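Local coordinates for DNA topoisomerase 2-associated protein PAT1 (Saccharomyces cerevisiae, PDB 5LMG), which activates mRNA decapping and represses translation, its C-terminal domain binding the decapping enzyme Dcp2 and the exonuclease Xrn1, at residues I62-E66 / R111-F115; K121-L125 / I168-L172. The protein carries 2 engineered substitutions. All blocks are in the same frame, centred on the assembly; numbering follows the deposited sequence.

Contact 1 of 2, residues I62-E66 / R111-F115; sequences ILDLE and RIFNF
Phe115, Arg111 and Ile62 carry most of the packing between helix 48-70 and the end of helix 103-114. The Phe115 ring lies flat against Leu65, whose CB sits 3.7 Å from the ring centroid and 11° off its normal, a CH-pi contact over one face. Leu65 CD1 reaches on to Phe115 CG at 3.7 Å. A flat aromatic suits this place because it can lie along the helix surface, and Met80 of helix 78-82 also touches Phe115, Leu65, Ile62 and Ile112. Ile62 turns its CD1 onto the backbone at Ile112 CA, 3.7 Å away, while its CG2 comes obliquely to Arg111 NH2 at 3.7 Å. Arg111, bent at chi3, presents its guanidinium side-on to Glu66. Arg111 NE gives a nearly straight bond (170°) to Glu66 OE2 at 2.9 Å, and Arg111 NH2 reaches Glu66 OE1 at 2.9 Å; both oxygens are met on their syn sides. A water joins Glu66 OE2 to Asn114 ND2. This side-on, two-bond grip holds carboxylate and guanidinium near-coplanar, their planes 18° apart, and probably neutralises both charges at the partly exposed rim of an apolar patch.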
loop_
_atom_site.group_PDB
_atom_site.type_symbol
_atom_site.label_atom_id
_atom_site.label_comp_id
_atom_site.label_asym_id
_atom_site.label_seq_id
_atom_site.Cartn_x
_atom_site.Cartn_y
_atom_site.Cartn_z
ATOM N N ILE A 62 -18.992 -20.753 -6.681
ATOM C CA ILE A 62 -19.328 -19.914 -5.524
ATOM C C ILE A 62 -20.845 -19.872 -5.354
ATOM O O ILE A 62 -21.332 -20.072 -4.241
ATOM C CB ILE A 62 -18.661 -18.501 -5.580
ATOM C CG1 ILE A 62 -17.119 -18.560 -5.344
ATOM C CG2 ILE A 62 -19.345 -17.472 -4.639
ATOM C CD1 ILE A 62 -16.621 -19.021 -3.923
ATOM N N LEU A 63 -21.588 -19.648 -6.456
ATOM C CA LEU A 63 -23.049 -19.611 -6.451
ATOM C C LEU A 63 -23.643 -20.907 -5.895
ATOM O O LEU A 63 -24.584 -20.838 -5.108
ATOM C CB LEU A 63 -23.628 -19.252 -7.835
ATOM C CG LEU A 63 -23.389 -17.803 -8.346
ATOM C CD1 LEU A 63 -24.031 -17.598 -9.693
ATOM C CD2 LEU A 63 -23.877 -16.740 -7.355
ATOM N N ASP A 64 -23.041 -22.071 -6.232
ATOM C CA ASP A 64 -23.451 -23.387 -5.715
ATOM C C ASP A 64 -23.183 -23.486 -4.215
ATOM O O ASP A 64 -24.068 -23.909 -3.475
ATOM C CB ASP A 64 -22.722 -24.534 -6.452
ATOM C CG ASP A 64 -23.282 -24.902 -7.819
ATOM O OD1 ASP A 64 -24.408 -24.454 -8.146
ATOM O OD2 ASP A 64 -22.598 -25.650 -8.558
ATOM N N LEU A 65 -21.977 -23.074 -3.765
ATOM C CA LEU A 65 -21.605 -23.112 -2.345
ATOM C C LEU A 65 -22.517 -22.210 -1.523
ATOM O O LEU A 65 -22.992 -22.626 -0.465
ATOM C CB LEU A 65 -20.132 -22.708 -2.122
ATOM C CG LEU A 65 -19.054 -23.710 -2.533
ATOM C CD1 LEU A 65 -17.676 -23.040 -2.571
ATOM C CD2 LEU A 65 -19.052 -24.944 -1.634
ATOM N N GLU A 66 -22.794 -20.996 -2.039
ATOM C CA GLU A 66 -23.640 -19.996 -1.387
ATOM C C GLU A 66 -25.077 -20.473 -1.284
ATOM O O GLU A 66 -25.682 -20.291 -0.227
ATOM C CB GLU A 66 -23.549 -18.647 -2.100
ATOM C CG GLU A 66 -22.243 -17.918 -1.836
ATOM C CD GLU A 66 -22.075 -16.580 -2.534
ATOM O OE1 GLU A 66 -22.752 -16.346 -3.564
ATOM O OE2 GLU A 66 -21.193 -15.801 -2.104
ATOM N N ARG A 111 -15.915 -13.539 -1.147
ATOM C CA ARG A 111 -16.818 -14.688 -1.174
ATOM C C ARG A 111 -16.049 -16.004 -1.245
ATOM O O ARG A 111 -16.433 -16.966 -0.574
ATOM C CB ARG A 111 -17.825 -14.555 -2.314
ATOM C CG ARG A 111 -18.789 -13.393 -2.098
ATOM C CD ARG A 111 -19.352 -12.895 -3.412
ATOM N NE ARG A 111 -20.295 -13.851 -3.996
ATOM C CZ ARG A 111 -20.761 -13.778 -5.237
ATOM N NH1 ARG A 111 -20.378 -12.795 -6.040
ATOM N NH2 ARG A 111 -21.609 -14.691 -5.687
ATOM N N ILE A 112 -14.936 -16.029 -2.016
ATOM C CA ILE A 112 -14.017 -17.171 -2.105
ATOM C C ILE A 112 -13.481 -17.498 -0.690
ATOM O O ILE A 112 -13.511 -18.662 -0.266
ATOM C CB ILE A 112 -12.860 -16.886 -3.118
ATOM C CG1 ILE A 112 -13.363 -16.940 -4.579
ATOM C CG2 ILE A 112 -11.668 -17.851 -2.898
ATOM C CD1 ILE A 112 -12.321 -16.524 -5.633
ATOM N N PHE A 113 -13.026 -16.443 0.040
ATOM C CA PHE A 113 -12.454 -16.546 1.384
ATOM C C PHE A 113 -13.430 -17.075 2.424
ATOM O O PHE A 113 -12.986 -17.707 3.383
ATOM C CB PHE A 113 -11.819 -15.215 1.819
ATOM C CG PHE A 113 -10.357 -15.137 1.433
ATOM C CD1 PHE A 113 -9.962 -15.230 0.099
ATOM C CD2 PHE A 113 -9.371 -15.002 2.404
ATOM C CE1 PHE A 113 -8.613 -15.194 -0.251
ATOM C CE2 PHE A 113 -8.020 -14.952 2.050
ATOM C CZ PHE A 113 -7.649 -15.055 0.728
ATOM N N ASN A 114 -14.751 -16.912 2.206
ATOM C CA ASN A 114 -15.756 -17.475 3.108
ATOM C C ASN A 114 -15.747 -19.016 3.115
ATOM O O ASN A 114 -16.157 -19.607 4.112
ATOM C CB ASN A 114 -17.161 -16.973 2.742
ATOM C CG ASN A 114 -17.425 -15.526 3.071
ATOM O OD1 ASN A 114 -16.758 -14.908 3.914
ATOM N ND2 ASN A 114 -18.431 -14.959 2.424
ATOM N N PHE A 115 -15.303 -19.659 2.012
ATOM C CA PHE A 115 -15.325 -21.125 1.880
ATOM C C PHE A 115 -13.949 -21.813 1.935
ATOM O O PHE A 115 -13.865 -23.014 1.677
ATOM C CB PHE A 115 -16.090 -21.531 0.598
ATOM C CG PHE A 115 -17.539 -21.108 0.614
ATOM C CD1 PHE A 115 -18.493 -21.867 1.282
ATOM C CD2 PHE A 115 -17.940 -19.917 0.013
ATOM C CE1 PHE A 115 -19.831 -21.455 1.329
ATOM C CE2 PHE A 115 -19.274 -19.502 0.068
ATOM C CZ PHE A 115 -20.214 -20.276 0.719
HETATM O O HOH W 1 -20.358 -15.898 0.624
#

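Contact 2 of 2, residues K121-L125 / I168-L172; sequences KLKIL and IVSFL
Phe171 projects from helix 151-174 into the face of helix 118-130, with Lys121 and Leu125, one helical turn apart, approaching its ring obliquely from the same side of its plane. With CG anti to the backbone N (chi1 171°), the ring is carried across the gap between the helices, whose local axes stay 11.5 Å apart, a wide spacing that a large aromatic can bridge. The closely packed, buried part centres on Leu125. Leu125 CD1 comes within 3.7 Å of Phe171 CD2. Leu125 CD1 also meets Ile168 CG2 at 4.0 Å and Leu172 CD2 at 4.2 Å. A branched leucine suits the spot because one methyl can serve three neighbours. Leu122 CD2 meets Phe171 CE2 at 4.1 Å, the two side chains crossing at about a right angle. Leu184 of helix 178-191 touches both Leu125 and Leu172, so this side is buried among hydrocarbon. The local axes cross at -131°, nearer antiparallel than parallel, in a largely helical domain of the TPR clan, consistent with an alpha-alpha superhelical array; helix 136-141 intervenes. Replacing Phe171 with an alanine would probably open a gap between the helices and leave Leu125 and the Lys121 methylenes without their shared partner. Toward the solvent side the contact is less enclosed, as Lys121 is partly exposed, and more mixed in character. Lys121 CB makes an off-centre CH-pi contact, 4.1 Å from the Phe171 ring centroid, and Lys121 CD passes Phe171 CD1 at 3.8 Å. Extended beyond CG, the lysine lines the ring with methylenes while its ammonium group leads away from helix 151-174.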
loop_
_atom_site.group_PDB
_atom_site.type_symbol
_atom_site.label_atom_id
_atom_site.label_comp_id
_atom_site.label_asym_id
_atom_site.label_seq_id
_atom_site.Cartn_x
_atom_site.Cartn_y
_atom_site.Cartn_z
ATOM N N LYS A 121 -6.013 -20.142 2.237
ATOM C CA LYS A 121 -5.916 -18.684 2.278
ATOM C C LYS A 121 -4.429 -18.251 2.282
ATOM O O LYS A 121 -4.072 -17.284 1.614
ATOM C CB LYS A 121 -6.625 -18.130 3.525
ATOM C CG LYS A 121 -8.143 -18.253 3.522
ATOM C CD LYS A 121 -8.704 -17.850 4.881
ATOM C CE LYS A 121 -10.206 -17.899 4.920
ATOM N NZ LYS A 121 -10.724 -17.469 6.244
ATOM N N LEU A 122 -3.575 -18.972 3.046
ATOM C CA LEU A 122 -2.138 -18.704 3.130
ATOM C C LEU A 122 -1.470 -18.973 1.775
ATOM O O LEU A 122 -0.646 -18.168 1.346
ATOM C CB LEU A 122 -1.500 -19.530 4.270
ATOM C CG LEU A 122 -0.144 -19.096 4.878
ATOM C CD1 LEU A 122 0.982 -19.941 4.371
ATOM C CD2 LEU A 122 0.139 -17.603 4.760
ATOM N N LYS A 123 -1.890 -20.049 1.067
ATOM C CA LYS A 123 -1.391 -20.394 -0.277
ATOM C C LYS A 123 -1.699 -19.295 -1.312
ATOM O O LYS A 123 -0.875 -19.037 -2.195
ATOM C CB LYS A 123 -1.958 -21.735 -0.750
ATOM C CG LYS A 123 -1.167 -22.939 -0.261
ATOM C CD LYS A 123 -1.792 -24.239 -0.767
ATOM C CE LYS A 123 -1.064 -25.471 -0.284
ATOM N NZ LYS A 123 0.245 -25.650 -0.969
ATOM N N ILE A 124 -2.865 -18.642 -1.183
ATOM C CA ILE A 124 -3.280 -17.525 -2.045
ATOM C C ILE A 124 -2.343 -16.326 -1.817
ATOM O O ILE A 124 -1.814 -15.789 -2.790
ATOM C CB ILE A 124 -4.783 -17.174 -1.877
ATOM C CG1 ILE A 124 -5.663 -18.269 -2.560
ATOM C CG2 ILE A 124 -5.101 -15.754 -2.414
ATOM C CD1 ILE A 124 -7.161 -18.153 -2.411
ATOM N N LEU A 125 -2.117 -15.948 -0.537
ATOM C CA LEU A 125 -1.230 -14.848 -0.141
ATOM C C LEU A 125 0.205 -15.120 -0.632
ATOM O O LEU A 125 0.828 -14.222 -1.207
ATOM C CB LEU A 125 -1.233 -14.643 1.387
ATOM C CG LEU A 125 -2.483 -14.157 2.168
ATOM C CD1 LEU A 125 -2.139 -12.975 3.047
ATOM C CD2 LEU A 125 -3.712 -13.888 1.296
ATOM N N ILE A 168 -6.376 -9.218 2.992
ATOM C CA ILE A 168 -5.024 -9.524 3.457
ATOM C C ILE A 168 -4.862 -9.089 4.921
ATOM O O ILE A 168 -4.482 -9.922 5.746
ATOM C CB ILE A 168 -3.950 -8.969 2.485
ATOM C CG1 ILE A 168 -3.982 -9.779 1.161
ATOM C CG2 ILE A 168 -2.547 -8.964 3.117
ATOM C CD1 ILE A 168 -3.299 -9.159 -0.037
ATOM N N VAL A 169 -5.239 -7.823 5.232
ATOM C CA VAL A 169 -5.222 -7.198 6.562
ATOM C C VAL A 169 -5.983 -8.056 7.580
ATOM O O VAL A 169 -5.389 -8.447 8.577
ATOM C CB VAL A 169 -5.731 -5.722 6.532
ATOM C CG1 VAL A 169 -5.902 -5.146 7.938
ATOM C CG2 VAL A 169 -4.799 -4.837 5.723
ATOM N N SER A 170 -7.273 -8.376 7.306
ATOM C CA SER A 170 -8.135 -9.187 8.178
ATOM C C SER A 170 -7.561 -10.584 8.455
ATOM O O SER A 170 -7.508 -10.993 9.616
ATOM C CB SER A 170 -9.556 -9.269 7.623
ATOM O OG SER A 170 -9.692 -10.293 6.648
ATOM N N PHE A 171 -7.101 -11.290 7.401
ATOM C CA PHE A 171 -6.496 -12.609 7.526
ATOM C C PHE A 171 -5.200 -12.609 8.372
ATOM O O PHE A 171 -5.038 -13.496 9.206
ATOM C CB PHE A 171 -6.261 -13.258 6.144
ATOM C CG PHE A 171 -5.449 -14.536 6.189
ATOM C CD1 PHE A 171 -6.017 -15.727 6.624
ATOM C CD2 PHE A 171 -4.113 -14.542 5.809
ATOM C CE1 PHE A 171 -5.258 -16.904 6.681
ATOM C CE2 PHE A 171 -3.354 -15.719 5.869
ATOM C CZ PHE A 171 -3.933 -16.892 6.302
ATOM N N LEU A 172 -4.282 -11.646 8.145
ATOM C CA LEU A 172 -3.016 -11.571 8.883
ATOM C C LEU A 172 -3.199 -11.151 10.348
ATOM O O LEU A 172 -2.438 -11.579 11.218
ATOM C CB LEU A 172 -1.992 -10.657 8.174
ATOM C CG LEU A 172 -1.452 -11.144 6.817
ATOM C CD1 LEU A 172 -0.540 -10.123 6.207
ATOM C CD2 LEU A 172 -0.711 -12.469 6.946
#

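How the contacts relate
The two contacts follow each other along the chain: contact 1 is complete before contact 2 begins, and their centres lie 16 Å apart on the same side of the chain's centre. Contact 1 joins helices 48-70 and 103-114, and contact 2 joins helices 118-130 and 151-174. Helices 103-114 and 118-130 are consecutive, and Phe113 couples them directly, with Phe113 CE1 3.9 Å from Ile124 CD1 and Phe113 CZ 4.1 Å from Leu125 CD2. Contact 1 is the more peripheral and only partly buried, whereas contact 2 sits deeper. Together they join four helices of the N-terminal half of the modelled C-terminal domain of PAT1, which as a whole binds the Dcp2 peptide; shorter helices lie between them in sequence.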